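Local coordinates for protein 2-hydroxyisobutyryl-CoA mutase large subunit (Aquincola tertiaricarbonis, PDB 4R3U) that forms, together with a small cobalamin-binding subunit, the B12-dependent mutase that interconverts 2-hydroxyisobutyryl-CoA and (S)-3-hydroxybutyryl-CoA, at residues D211-Y216 and P228-V233; V233-T238 and Q537-L542; G53-Q58 and T427-K432; R59-A64 and S419-A424; G146-E151 and T500-Q505. All coordinates share one frame; numbering follows the deposited sequence.

Contact 1: D211-Y216 and P228-V233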
# COMPACT_ATOMS: atom_id res chain seq x y z
N ASP A 211 6.84 -0.76 -30.53
CA ASP A 211 7.82 0.34 -30.41
C ASP A 211 9.26 -0.15 -30.46
O ASP A 211 9.78 -0.65 -29.47
CB ASP A 211 7.59 1.17 -29.11
CG ASP A 211 8.48 2.38 -28.90
OD1 ASP A 211 9.42 2.60 -29.73
OD2 ASP A 211 8.28 3.09 -27.91
N ILE A 212 9.88 0.04 -31.61
CA ILE A 212 11.27 -0.38 -31.85
C ILE A 212 12.32 0.63 -31.38
O ILE A 212 13.41 0.24 -30.98
CB ILE A 212 11.48 -0.87 -33.30
CG1 ILE A 212 12.65 -1.84 -33.41
CG2 ILE A 212 11.55 0.29 -34.31
CD1 ILE A 212 12.38 -3.23 -32.93
N LEU A 213 12.00 1.92 -31.38
CA LEU A 213 12.95 2.95 -30.94
C LEU A 213 13.42 2.72 -29.50
O LEU A 213 14.63 2.80 -29.23
CB LEU A 213 12.41 4.37 -31.23
CG LEU A 213 12.09 4.68 -32.75
CD1 LEU A 213 11.37 5.98 -32.93
CD2 LEU A 213 13.32 4.66 -33.62
N LYS A 214 12.51 2.29 -28.63
CA LYS A 214 12.82 2.01 -27.25
C LYS A 214 13.62 0.73 -27.09
O LYS A 214 14.22 0.52 -26.04
CB LYS A 214 11.54 2.04 -26.38
CG LYS A 214 10.54 0.93 -26.63
CD LYS A 214 10.70 -0.26 -25.69
CE LYS A 214 9.50 -1.16 -25.81
NZ LYS A 214 9.46 -1.96 -27.08
N GLU A 215 13.60 -0.15 -28.11
CA GLU A 215 14.36 -1.41 -28.15
C GLU A 215 15.83 -1.10 -28.35
O GLU A 215 16.67 -1.65 -27.64
CB GLU A 215 13.83 -2.33 -29.26
CG GLU A 215 12.45 -2.94 -28.97
CD GLU A 215 12.37 -3.74 -27.69
OE1 GLU A 215 13.38 -4.36 -27.31
OE2 GLU A 215 11.33 -3.67 -27.00
N TYR A 216 16.15 -0.15 -29.26
CA TYR A 216 17.53 0.29 -29.48
C TYR A 216 18.06 1.03 -28.25
O TYR A 216 19.21 0.86 -27.85
CB TYR A 216 17.65 1.16 -30.75
CG TYR A 216 17.27 0.42 -32.01
CD1 TYR A 216 18.06 -0.62 -32.51
CD2 TYR A 216 16.13 0.77 -32.73
CE1 TYR A 216 17.70 -1.32 -33.66
CE2 TYR A 216 15.77 0.09 -33.89
CZ TYR A 216 16.55 -0.96 -34.35
OH TYR A 216 16.18 -1.65 -35.49
N PRO A 228 14.50 0.08 -41.77
CA PRO A 228 13.44 -0.87 -42.14
C PRO A 228 12.53 -1.24 -40.98
O PRO A 228 11.34 -1.48 -41.20
CB PRO A 228 14.20 -2.08 -42.68
CG PRO A 228 15.56 -1.97 -42.17
CD PRO A 228 15.84 -0.52 -41.99
N SER A 229 13.06 -1.23 -39.75
CA SER A 229 12.33 -1.56 -38.52
C SER A 229 11.26 -0.51 -38.15
O SER A 229 10.23 -0.85 -37.55
CB SER A 229 13.29 -1.74 -37.37
OG SER A 229 14.14 -2.84 -37.61
N VAL A 230 11.53 0.77 -38.50
CA VAL A 230 10.60 1.88 -38.23
C VAL A 230 9.47 1.81 -39.26
O VAL A 230 8.29 2.00 -38.91
CB VAL A 230 11.34 3.25 -38.17
CG1 VAL A 230 10.37 4.43 -38.19
CG2 VAL A 230 12.23 3.31 -36.92
N ARG A 231 9.84 1.43 -40.50
CA ARG A 231 8.89 1.23 -41.59
C ARG A 231 7.86 0.12 -41.19
O ARG A 231 6.68 0.23 -41.53
CB ARG A 231 9.67 0.90 -42.89
CG ARG A 231 8.81 0.47 -44.08
CD ARG A 231 8.64 -1.03 -44.13
NE ARG A 231 7.68 -1.44 -45.17
CZ ARG A 231 8.01 -1.75 -46.42
NH1 ARG A 231 9.28 -1.71 -46.82
NH2 ARG A 231 7.07 -2.11 -47.28
N ILE A 232 8.29 -0.93 -40.46
CA ILE A 232 7.39 -1.98 -40.02
C ILE A 232 6.38 -1.37 -39.02
O ILE A 232 5.17 -1.54 -39.22
CB ILE A 232 8.11 -3.26 -39.48
CG1 ILE A 232 8.92 -3.97 -40.57
CG2 ILE A 232 7.10 -4.24 -38.89
CD1 ILE A 232 10.09 -4.78 -40.05
N VAL A 233 6.88 -0.61 -38.01
CA VAL A 233 6.02 0.09 -37.04
C VAL A 233 4.98 0.95 -37.78
O VAL A 233 3.79 0.92 -37.46
CB VAL A 233 6.83 0.91 -36.00
CG1 VAL A 233 5.91 1.54 -34.97
CG2 VAL A 233 7.86 0.02 -35.31
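In the helical layer of the TIM barrel, Ile-212 and Leu-213 pack on helix 226-243, and the CA atoms of Ile-212 and Val-230 come within 6.8 Å. Ile-212 uses both branches. CG2 lies 3.8 Å from Val-233 CG2 and 4.0 Å from Val-230 CG2, while CG1, anti to the backbone N (chi1 -155°), faces Ser-229 CB. Leu-213 crosses Val-230 at about a right angle, with its CD2 3.7 Å from Val-230 CG2. Segment 211-216 follows barrel strand 206-208, whose Val-208 belongs to the substrate-binding site. The turn into helix 213-219 is capped by Asp-211: OD1 accepts from Lys-214 N at 3.3 Å, the donor lying above the carboxylate plane, and OD2 accepts from Ser-253 N. Further along, Tyr-216 OH approaches Ser-229 OG to 3.2 Å, with that oxygen at the edge of the tyrosine ring, near its plane. The bonds that are clear go to backbone carbonyls: Tyr-216 OH to Tyr-224 O and Ser-229 OG to Pro-225 O. Helix 264-283 adds Thr-277 against Leu-213 and Tyr-278 against Val-233.

Contact 2: V233-T238 and Q537-L542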
# COMPACT_ATOMS: atom_id res chain seq x y z
N VAL A 233 6.88 -0.61 -38.01
CA VAL A 233 6.02 0.09 -37.04
C VAL A 233 4.98 0.95 -37.78
O VAL A 233 3.79 0.92 -37.46
CB VAL A 233 6.83 0.91 -36.00
CG1 VAL A 233 5.91 1.54 -34.97
CG2 VAL A 233 7.86 0.02 -35.31
N ARG A 234 5.44 1.65 -38.81
CA ARG A 234 4.62 2.51 -39.66
C ARG A 234 3.56 1.66 -40.35
O ARG A 234 2.38 1.99 -40.27
CB ARG A 234 5.54 3.21 -40.66
CG ARG A 234 4.92 4.30 -41.50
CD ARG A 234 5.63 4.36 -42.84
NE ARG A 234 5.43 3.11 -43.60
CZ ARG A 234 5.93 2.87 -44.80
NH1 ARG A 234 5.70 1.71 -45.40
NH2 ARG A 234 6.67 3.78 -45.42
N ASP A 235 3.94 0.53 -40.96
CA ASP A 235 2.99 -0.40 -41.59
C ASP A 235 1.97 -0.96 -40.58
O ASP A 235 0.80 -1.14 -40.92
CB ASP A 235 3.73 -1.54 -42.28
CG ASP A 235 4.48 -1.16 -43.52
OD1 ASP A 235 4.58 0.05 -43.82
OD2 ASP A 235 5.01 -2.06 -44.18
N ILE A 236 2.41 -1.22 -39.35
CA ILE A 236 1.51 -1.70 -38.31
C ILE A 236 0.49 -0.60 -38.04
O ILE A 236 -0.71 -0.86 -38.04
CB ILE A 236 2.25 -2.16 -37.02
CG1 ILE A 236 3.11 -3.41 -37.29
CG2 ILE A 236 1.27 -2.39 -35.88
CD1 ILE A 236 4.19 -3.69 -36.16
N ILE A 237 0.98 0.64 -37.87
CA ILE A 237 0.15 1.82 -37.58
C ILE A 237 -0.84 2.13 -38.67
O ILE A 237 -2.03 2.19 -38.36
CB ILE A 237 0.99 3.04 -37.11
CG1 ILE A 237 1.51 2.80 -35.66
CG2 ILE A 237 0.19 4.36 -37.20
CD1 ILE A 237 2.70 3.66 -35.26
N THR A 238 -0.37 2.26 -39.94
CA THR A 238 -1.24 2.55 -41.11
C THR A 238 -2.27 1.46 -41.38
O THR A 238 -3.41 1.78 -41.69
CB THR A 238 -0.44 2.89 -42.35
OG1 THR A 238 0.36 1.77 -42.72
CG2 THR A 238 0.44 4.12 -42.15
N GLN A 537 4.82 0.62 -49.91
CA GLN A 537 3.87 -0.49 -49.75
C GLN A 537 3.78 -0.97 -48.30
O GLN A 537 4.74 -0.83 -47.56
CB GLN A 537 4.26 -1.65 -50.67
CG GLN A 537 3.73 -1.50 -52.10
CD GLN A 537 4.08 -2.71 -52.93
OE1 GLN A 537 3.74 -3.84 -52.58
NE2 GLN A 537 4.77 -2.49 -54.04
N ASN A 538 2.62 -1.53 -47.90
CA ASN A 538 2.42 -2.05 -46.54
C ASN A 538 2.68 -3.58 -46.50
O ASN A 538 2.22 -4.32 -47.38
CB ASN A 538 1.04 -1.69 -46.00
CG ASN A 538 0.89 -1.83 -44.50
OD1 ASN A 538 1.14 -2.88 -43.91
ND2 ASN A 538 0.46 -0.77 -43.83
N LEU A 539 3.44 -4.03 -45.48
CA LEU A 539 3.83 -5.44 -45.30
C LEU A 539 2.73 -6.30 -44.71
O LEU A 539 2.79 -7.52 -44.84
CB LEU A 539 5.07 -5.54 -44.39
CG LEU A 539 6.40 -5.12 -45.00
CD1 LEU A 539 7.45 -5.00 -43.93
CD2 LEU A 539 6.87 -6.09 -46.04
N MET A 540 1.75 -5.67 -44.04
CA MET A 540 0.66 -6.37 -43.35
C MET A 540 -0.21 -7.33 -44.16
O MET A 540 -0.30 -8.49 -43.75
CB MET A 540 -0.16 -5.43 -42.47
CG MET A 540 0.59 -4.96 -41.23
SD MET A 540 1.14 -6.29 -40.14
CE MET A 540 -0.42 -7.11 -39.77
N PRO A 541 -0.84 -6.92 -45.29
CA PRO A 541 -1.70 -7.86 -46.04
C PRO A 541 -1.08 -9.21 -46.40
O PRO A 541 -1.72 -10.25 -46.21
CB PRO A 541 -2.09 -7.07 -47.29
CG PRO A 541 -1.99 -5.67 -46.88
CD PRO A 541 -0.85 -5.58 -45.93
N LEU A 542 0.17 -9.20 -46.92
CA LEU A 542 0.87 -10.41 -47.32
C LEU A 542 1.35 -11.27 -46.17
O LEU A 542 1.38 -12.48 -46.32
CB LEU A 542 2.00 -10.10 -48.32
CG LEU A 542 2.57 -11.23 -49.16
CD1 LEU A 542 1.48 -12.06 -49.80
CD2 LEU A 542 3.46 -10.68 -50.19
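Arg-234 is the first residue of 233-238 to reach across, its NH1 3.5 Å from Gln-537 O. The same NH1 makes a salt bridge of 2.6 Å to Asp-235 OD1, in the guanidinium plane and on the syn lone pair of the carboxylate. Asp-235 has the largest share of the contact, its CA 5.2 Å from Asn-538 CA. Its OD2 accepts from Leu-539 N at 2.8 Å, the donor standing 50° out of the carboxylate plane, and also pairs with Arg-231 NE. Asp-235 O accepts from Asn-538 ND2, the two atoms 3.0 Å apart and the oxygen nearly in the amide plane. Without the carboxylate, as with an alanine here, Leu-539 N would probably lose its acceptor and both arginines this counter-charge. Ile-236, whose side chain starts away from 537-542, packs on Trp-184 and Leu-187, which Met-540 also touches. Thr-238 OG1 bonds to Arg-234 O and lies 2.8 Å from Asn-538 ND2. The other end of that amide is used too: Asn-538 OD1 accepts from Met-540 N at 2.9 Å, a capping bond at the turn into helix 540-549. The seam is therefore polar and directional. With two arginines beside it, the Asp-235 carboxylate is likely to stay ionised.

Contact 3: G53-Q58 and T427-K432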
# COMPACT_ATOMS: atom_id res chain seq x y z
N GLY A 53 14.02 10.90 -8.77
CA GLY A 53 14.36 11.40 -10.10
C GLY A 53 15.18 12.67 -10.13
O GLY A 53 15.30 13.29 -11.18
N ASP A 54 15.77 13.04 -8.96
CA ASP A 54 16.69 14.18 -8.75
C ASP A 54 16.13 15.59 -8.92
O ASP A 54 16.89 16.53 -9.19
CB ASP A 54 18.01 13.98 -9.50
CG ASP A 54 19.12 13.35 -8.72
OD1 ASP A 54 18.84 12.70 -7.68
OD2 ASP A 54 20.28 13.46 -9.16
N PHE A 55 14.83 15.76 -8.76
CA PHE A 55 14.23 17.09 -8.82
C PHE A 55 14.26 17.63 -7.41
O PHE A 55 13.82 16.93 -6.49
CB PHE A 55 12.77 17.00 -9.31
CG PHE A 55 12.58 17.08 -10.80
CD1 PHE A 55 13.23 16.20 -11.65
CD2 PHE A 55 11.70 18.01 -11.35
CE1 PHE A 55 13.05 16.27 -13.02
CE2 PHE A 55 11.49 18.06 -12.73
CZ PHE A 55 12.16 17.19 -13.56
N PRO A 56 14.81 18.84 -7.18
CA PRO A 56 14.82 19.39 -5.81
C PRO A 56 13.40 19.74 -5.34
O PRO A 56 12.58 20.27 -6.11
CB PRO A 56 15.73 20.62 -5.91
CG PRO A 56 15.69 21.03 -7.34
CD PRO A 56 15.41 19.79 -8.16
N VAL A 57 13.11 19.41 -4.07
CA VAL A 57 11.81 19.67 -3.46
C VAL A 57 11.87 20.70 -2.33
O VAL A 57 12.88 20.75 -1.60
CB VAL A 57 11.02 18.40 -3.06
CG1 VAL A 57 10.74 17.55 -4.28
CG2 VAL A 57 11.75 17.59 -1.98
N GLN A 58 10.82 21.54 -2.21
CA GLN A 58 10.72 22.53 -1.14
C GLN A 58 10.15 21.83 0.14
O GLN A 58 9.52 20.78 0.03
CB GLN A 58 9.78 23.69 -1.54
CG GLN A 58 10.24 24.51 -2.77
CD GLN A 58 9.18 25.44 -3.32
OE1 GLN A 58 8.17 25.73 -2.68
NE2 GLN A 58 9.36 25.93 -4.51
N THR A 427 4.29 20.90 -13.42
CA THR A 427 4.79 22.01 -14.23
C THR A 427 6.31 21.96 -14.49
O THR A 427 6.76 22.31 -15.59
CB THR A 427 4.21 23.34 -13.73
OG1 THR A 427 2.77 23.28 -13.82
CG2 THR A 427 4.73 24.53 -14.50
N GLU A 428 7.08 21.53 -13.47
CA GLU A 428 8.54 21.38 -13.51
C GLU A 428 8.88 20.27 -14.52
O GLU A 428 9.71 20.50 -15.40
CB GLU A 428 9.12 21.08 -12.12
CG GLU A 428 9.78 22.28 -11.48
CD GLU A 428 11.04 22.78 -12.19
OE1 GLU A 428 10.94 23.80 -12.92
OE2 GLU A 428 12.11 22.15 -12.04
N TYR A 429 8.18 19.12 -14.44
CA TYR A 429 8.35 18.03 -15.39
C TYR A 429 8.10 18.47 -16.84
O TYR A 429 8.95 18.23 -17.69
CB TYR A 429 7.49 16.80 -15.01
CG TYR A 429 8.31 15.78 -14.26
CD1 TYR A 429 9.04 14.80 -14.93
CD2 TYR A 429 8.49 15.90 -12.88
CE1 TYR A 429 9.87 13.92 -14.25
CE2 TYR A 429 9.31 15.02 -12.18
CZ TYR A 429 10.00 14.03 -12.87
OH TYR A 429 10.85 13.20 -12.18
N GLU A 430 6.98 19.19 -17.10
CA GLU A 430 6.58 19.73 -18.40
C GLU A 430 7.72 20.53 -19.06
O GLU A 430 8.16 20.19 -20.15
CB GLU A 430 5.32 20.60 -18.23
CG GLU A 430 4.76 21.08 -19.55
CD GLU A 430 3.84 22.28 -19.50
OE1 GLU A 430 3.35 22.69 -20.58
OE2 GLU A 430 3.66 22.85 -18.40
N LYS A 431 8.21 21.57 -18.36
CA LYS A 431 9.29 22.44 -18.80
C LYS A 431 10.58 21.65 -19.06
O LYS A 431 11.19 21.82 -20.12
CB LYS A 431 9.50 23.59 -17.81
CG LYS A 431 8.31 24.56 -17.77
CD LYS A 431 8.37 25.54 -16.61
CE LYS A 431 7.22 26.52 -16.60
NZ LYS A 431 7.17 27.33 -15.35
N LYS A 432 10.97 20.76 -18.13
CA LYS A 432 12.18 19.93 -18.24
C LYS A 432 12.07 18.95 -19.39
O LYS A 432 13.07 18.74 -20.09
CB LYS A 432 12.54 19.23 -16.92
CG LYS A 432 13.03 20.16 -15.81
CD LYS A 432 14.48 20.62 -15.97
CE LYS A 432 14.72 21.88 -15.15
NZ LYS A 432 15.96 22.59 -15.58
O HOH W 1 13.62 12.65 -13.27
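After a turn at Gly-53 and Asp-54 the backbone runs extended from Phe-55 and passes helix 420-442 at a distance, Phe-55 CA standing 8.5 Å from Glu-428 CA, so side chains must bridge the space. Phe-55 does this by laying its ring on that of Tyr-429 in an offset stack, with centroids 4.1 Å apart and planes only 3° from parallel. Tyr-429 CE2 sits over the centre of the Phe-55 ring, 3.7 Å above its plane. Glu-428 C meets the edge of the phenylalanine, and Lys-432 CG lies 3.8 Å from Phe-55 CZ as the two side chains slide past each other. This joins the short, weakly bonded antiparallel pair 49-50 and 56-57 to the long helix, with Leu-265 of helix 264-283 touching both aromatic side chains. A water donates to Gly-53 O at 2.8 Å and to Tyr-429 OH at 3.0 Å. Replacing Tyr-429 by an alanine is likely to uncover one face of Phe-55 and take from the water one of its acceptors. Glu-308 ties the same two residues, its OE1 bonded to Gly-53 N and its OE2 to Tyr-429 OH.

Contact 4: R59-A64 and S419-A424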
# COMPACT_ATOMS: atom_id res chain seq x y z
N ARG A 59 10.38 22.43 1.34
CA ARG A 59 9.87 21.97 2.62
C ARG A 59 8.35 21.83 2.55
O ARG A 59 7.80 20.82 3.00
CB ARG A 59 10.28 22.94 3.75
CG ARG A 59 9.70 22.63 5.13
CD ARG A 59 10.25 23.55 6.22
NE ARG A 59 11.70 23.43 6.34
CZ ARG A 59 12.58 24.30 5.84
NH1 ARG A 59 12.17 25.41 5.25
NH2 ARG A 59 13.88 24.07 5.95
N THR A 60 7.69 22.84 1.95
CA THR A 60 6.24 22.91 1.72
C THR A 60 5.97 23.76 0.47
O THR A 60 6.81 24.58 0.09
CB THR A 60 5.48 23.35 2.99
OG1 THR A 60 4.26 22.61 3.10
CG2 THR A 60 5.22 24.88 3.07
N TYR A 61 4.81 23.54 -0.15
CA TYR A 61 4.36 24.28 -1.32
C TYR A 61 3.06 25.05 -0.96
O TYR A 61 2.20 24.52 -0.24
CB TYR A 61 4.16 23.33 -2.53
CG TYR A 61 5.45 22.77 -3.08
CD1 TYR A 61 6.11 21.72 -2.43
CD2 TYR A 61 5.99 23.24 -4.27
CE1 TYR A 61 7.32 21.22 -2.92
CE2 TYR A 61 7.19 22.72 -4.78
CZ TYR A 61 7.84 21.71 -4.10
OH TYR A 61 9.03 21.21 -4.59
N THR A 62 2.95 26.30 -1.41
CA THR A 62 1.78 27.15 -1.18
C THR A 62 1.17 27.50 -2.54
O THR A 62 1.70 27.09 -3.57
CB THR A 62 2.15 28.39 -0.37
OG1 THR A 62 3.06 29.23 -1.12
CG2 THR A 62 2.72 28.03 1.01
N ALA A 63 0.06 28.27 -2.54
CA ALA A 63 -0.59 28.68 -3.79
C ALA A 63 0.31 29.57 -4.63
O ALA A 63 0.17 29.58 -5.86
CB ALA A 63 -1.89 29.39 -3.50
N ALA A 64 1.26 30.29 -3.97
CA ALA A 64 2.22 31.19 -4.61
C ALA A 64 3.13 30.44 -5.60
O ALA A 64 3.43 30.96 -6.69
CB ALA A 64 3.05 31.91 -3.55
N SER A 419 -3.24 20.33 -5.76
CA SER A 419 -2.17 20.15 -4.78
C SER A 419 -1.01 21.05 -5.18
O SER A 419 -0.53 20.97 -6.32
CB SER A 419 -1.71 18.69 -4.75
OG SER A 419 -0.43 18.53 -4.17
N TYR A 420 -0.61 21.94 -4.27
CA TYR A 420 0.47 22.88 -4.57
C TYR A 420 1.75 22.18 -5.03
O TYR A 420 2.33 22.58 -6.03
CB TYR A 420 0.70 23.82 -3.39
CG TYR A 420 -0.54 24.52 -2.88
CD1 TYR A 420 -1.44 25.13 -3.75
CD2 TYR A 420 -0.79 24.62 -1.51
CE1 TYR A 420 -2.57 25.80 -3.28
CE2 TYR A 420 -1.89 25.33 -1.02
CZ TYR A 420 -2.78 25.91 -1.91
OH TYR A 420 -3.87 26.56 -1.39
N TYR A 421 2.12 21.09 -4.36
CA TYR A 421 3.30 20.29 -4.66
C TYR A 421 3.14 19.55 -5.98
O TYR A 421 4.00 19.71 -6.86
CB TYR A 421 3.63 19.34 -3.48
CG TYR A 421 4.71 18.31 -3.74
CD1 TYR A 421 5.88 18.64 -4.44
CD2 TYR A 421 4.59 17.00 -3.26
CE1 TYR A 421 6.85 17.69 -4.72
CE2 TYR A 421 5.58 16.05 -3.51
CZ TYR A 421 6.70 16.39 -4.25
OH TYR A 421 7.67 15.45 -4.53
N VAL A 422 2.04 18.77 -6.15
CA VAL A 422 1.83 17.98 -7.36
C VAL A 422 1.72 18.90 -8.56
O VAL A 422 2.36 18.64 -9.58
CB VAL A 422 0.66 16.94 -7.22
CG1 VAL A 422 0.46 16.10 -8.50
CG2 VAL A 422 0.87 16.04 -6.01
N GLU A 423 1.02 20.04 -8.42
CA GLU A 423 0.90 21.01 -9.51
C GLU A 423 2.21 21.67 -9.93
O GLU A 423 2.47 21.77 -11.13
CB GLU A 423 -0.24 22.03 -9.29
CG GLU A 423 -1.64 21.42 -9.27
CD GLU A 423 -2.16 20.63 -10.45
OE1 GLU A 423 -1.46 20.49 -11.48
OE2 GLU A 423 -3.30 20.13 -10.34
N ALA A 424 3.07 22.04 -8.96
CA ALA A 424 4.39 22.63 -9.19
C ALA A 424 5.32 21.61 -9.83
O ALA A 424 6.03 21.95 -10.78
CB ALA A 424 4.97 23.12 -7.87
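Tyr-61 sets its ring against the first turn of helix 420-442, with Tyr-421 over one face. The evidence is a CH-pi contact: Tyr-421 CA stands over that face, 4.0 Å from the ring centroid. The two rings meet obliquely, planes at 31° and centroids 5.0 Å apart, and the closest atoms are Tyr-61 CE1 and Tyr-421 CD1 at 3.3 Å. Further along the helix, Ala-424 CB touches Tyr-61 CD2 at 3.7 Å, one turn on from Tyr-420, whose CB lies 3.6 Å from Tyr-61 CB.

The helix tyrosines diverge: they are neighbours on the helix, so their side chains start in different directions, and their first torsions differ as well. Tyr-421 has CG anti to the backbone N (chi1 171°), which brings its ring obliquely across that of Tyr-61, whereas Tyr-420 has CG anti to the carbonyl carbon (chi1 -52°) and swings toward 62-63. There its ring lies flat against the peptide link, with Ala-63 N 3.5 Å above the ring plane, over its centre. Ala-63 CB flanks the ring at CE1.

The polar groups look to other partners: Tyr-61 OH bonds to Gln-58 N, and Tyr-61 O to Arg-84 of the second large subunit. Ser-419 is the N-cap, its OG accepting from Val-422 N at 3.2 Å while also bonding to Pro-415 O of the second subunit. The contact thus belongs to a capped helix start at the interface between the two large subunits.

Contact 5: G146-E151 and T500-Q505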
# COMPACT_ATOMS: atom_id res chain seq x y z
N GLY A 146 17.70 -24.11 -25.35
CA GLY A 146 17.53 -23.85 -23.92
C GLY A 146 16.70 -22.64 -23.55
O GLY A 146 16.59 -22.31 -22.37
N GLU A 147 16.09 -21.95 -24.53
CA GLU A 147 15.32 -20.73 -24.29
C GLU A 147 13.84 -20.84 -24.67
O GLU A 147 13.10 -19.88 -24.45
CB GLU A 147 15.98 -19.53 -25.00
CG GLU A 147 17.42 -19.28 -24.60
CD GLU A 147 17.87 -17.84 -24.49
OE1 GLU A 147 19.05 -17.57 -24.83
OE2 GLU A 147 17.08 -17.00 -24.02
N VAL A 148 13.41 -22.01 -25.20
CA VAL A 148 12.00 -22.19 -25.64
C VAL A 148 11.02 -22.22 -24.45
O VAL A 148 11.18 -23.07 -23.56
CB VAL A 148 11.79 -23.41 -26.57
CG1 VAL A 148 10.40 -23.37 -27.20
CG2 VAL A 148 12.87 -23.47 -27.65
N GLY A 149 10.03 -21.32 -24.46
CA GLY A 149 8.98 -21.20 -23.45
C GLY A 149 9.44 -20.93 -22.04
O GLY A 149 8.66 -21.07 -21.09
N ARG A 150 10.73 -20.54 -21.88
CA ARG A 150 11.35 -20.27 -20.59
C ARG A 150 10.92 -18.93 -19.94
O ARG A 150 10.36 -18.94 -18.85
CB ARG A 150 12.87 -20.40 -20.72
CG ARG A 150 13.60 -20.28 -19.41
CD ARG A 150 15.10 -20.53 -19.53
NE ARG A 150 15.45 -21.89 -19.93
CZ ARG A 150 15.45 -22.97 -19.15
NH1 ARG A 150 15.13 -22.87 -17.86
NH2 ARG A 150 15.79 -24.15 -19.64
N GLU A 151 11.18 -17.79 -20.63
CA GLU A 151 10.89 -16.42 -20.14
C GLU A 151 9.53 -15.84 -20.55
O GLU A 151 9.15 -14.76 -20.11
CB GLU A 151 12.04 -15.48 -20.55
CG GLU A 151 13.39 -15.83 -19.93
CD GLU A 151 14.35 -14.67 -19.85
OE1 GLU A 151 14.93 -14.30 -20.90
OE2 GLU A 151 14.51 -14.11 -18.74
N THR A 500 9.66 -30.43 -21.10
CA THR A 500 9.07 -31.04 -22.31
C THR A 500 8.65 -29.95 -23.29
O THR A 500 8.27 -30.29 -24.41
CB THR A 500 7.84 -31.91 -21.98
OG1 THR A 500 6.79 -31.10 -21.45
CG2 THR A 500 8.15 -33.05 -21.05
N THR A 501 8.69 -28.67 -22.86
CA THR A 501 8.30 -27.49 -23.66
C THR A 501 8.96 -27.52 -25.04
O THR A 501 8.22 -27.50 -26.03
CB THR A 501 8.64 -26.17 -22.91
OG1 THR A 501 7.96 -26.12 -21.65
CG2 THR A 501 8.34 -24.93 -23.75
N ALA A 502 10.33 -27.59 -25.11
CA ALA A 502 11.01 -27.61 -26.42
C ALA A 502 10.49 -28.73 -27.34
O ALA A 502 9.97 -28.42 -28.41
CB ALA A 502 12.52 -27.66 -26.26
N GLU A 503 10.52 -30.01 -26.87
CA GLU A 503 10.03 -31.17 -27.60
C GLU A 503 8.59 -30.95 -28.12
O GLU A 503 8.34 -31.14 -29.32
CB GLU A 503 10.11 -32.42 -26.69
CG GLU A 503 9.72 -33.75 -27.34
CD GLU A 503 8.29 -34.20 -27.06
OE1 GLU A 503 7.86 -34.14 -25.88
OE2 GLU A 503 7.60 -34.64 -28.01
N ARG A 504 7.67 -30.50 -27.23
CA ARG A 504 6.26 -30.25 -27.51
C ARG A 504 6.05 -29.16 -28.58
O ARG A 504 5.25 -29.34 -29.51
CB ARG A 504 5.52 -29.90 -26.22
CG ARG A 504 5.21 -31.11 -25.33
CD ARG A 504 4.17 -30.79 -24.23
NE ARG A 504 4.69 -29.91 -23.18
CZ ARG A 504 4.41 -28.62 -23.03
NH1 ARG A 504 3.55 -28.03 -23.84
NH2 ARG A 504 4.98 -27.91 -22.06
N GLN A 505 6.79 -28.06 -28.46
CA GLN A 505 6.74 -26.90 -29.34
C GLN A 505 7.29 -27.21 -30.74
O GLN A 505 6.60 -26.89 -31.71
CB GLN A 505 7.45 -25.70 -28.68
CG GLN A 505 7.46 -24.41 -29.47
CD GLN A 505 6.11 -23.79 -29.74
OE1 GLN A 505 5.17 -23.90 -28.94
NE2 GLN A 505 6.05 -23.07 -30.84
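Gly-146 O is held twice by Arg-150, through NE at 2.7 Å and weakly through NH2 at 3.4 Å, and this closes the loop that carries Val-148 to Ala-502. The NE bond is nearly straight (165°) and runs close to the guanidinium plane, and Tyr-497 adds a cation-pi contact to the same arginine. Across the contact it is mostly carbon atoms that meet. Val-148 has CG1 anti to its backbone nitrogen (chi1 -169°), which takes that methyl to 3.9 Å from Gln-505 CG, while its CB lies 4.3 Å from Ala-502 CB. Thr-501 turns its methyl inward: CG2 is 3.4 Å from Val-148 O, which accepts a hydrogen bond from Tyr-497 OH, and 3.8 Å from Gly-149 CA. Gly-149, at positive phi, has no side chain, which lets the methyl come this close.

Residues 146-151 belong to the loop between helix 131-135 and helix 158-164, and Glu-151 brings it to the cofactor. Glu-151 lines the 5'-deoxyadenosine and cobalamin pockets, its backbone O bonding to the cobalamin. The small subunit meets the loop as well, with its Leu-26 N bonded to Glu-147 OE1.

On the helix 501-515 side, polar ends are tied down behind the methyl contacts. Thr-501 OG1 bonds to Asp-498 O. Gln-505, bent at its second torsion (64°), brings NE2 to Asp-156 and Asp-160. Arg-504 NE donates to Thr-500 OG1 at 3.0 Å, in the guanidinium plane.

Overall arrangement
The five contacts form two adjoining pairs and one outlier. Contacts 1 and 2 share Val-233 and helix 226-243, with centres 13 Å apart, and follow one another along the chain. Contacts 3 and 4 share helix 420-442, with centres 12 Å apart; contact 4 is nested within the loop closed by contact 3, and both reach the second large subunit. The two pairs are well separated: contacts 2 and 4 have centres 47 Å apart, on opposite sides of the chain's centre. Contact 5, centred 27 Å from contact 1, lies beside the cofactor and the small subunit. Contact 2 crosses contacts 3, 4 and 5 in sequence; in contacts 2 to 5 a helix late in the chain packs on a much earlier segment.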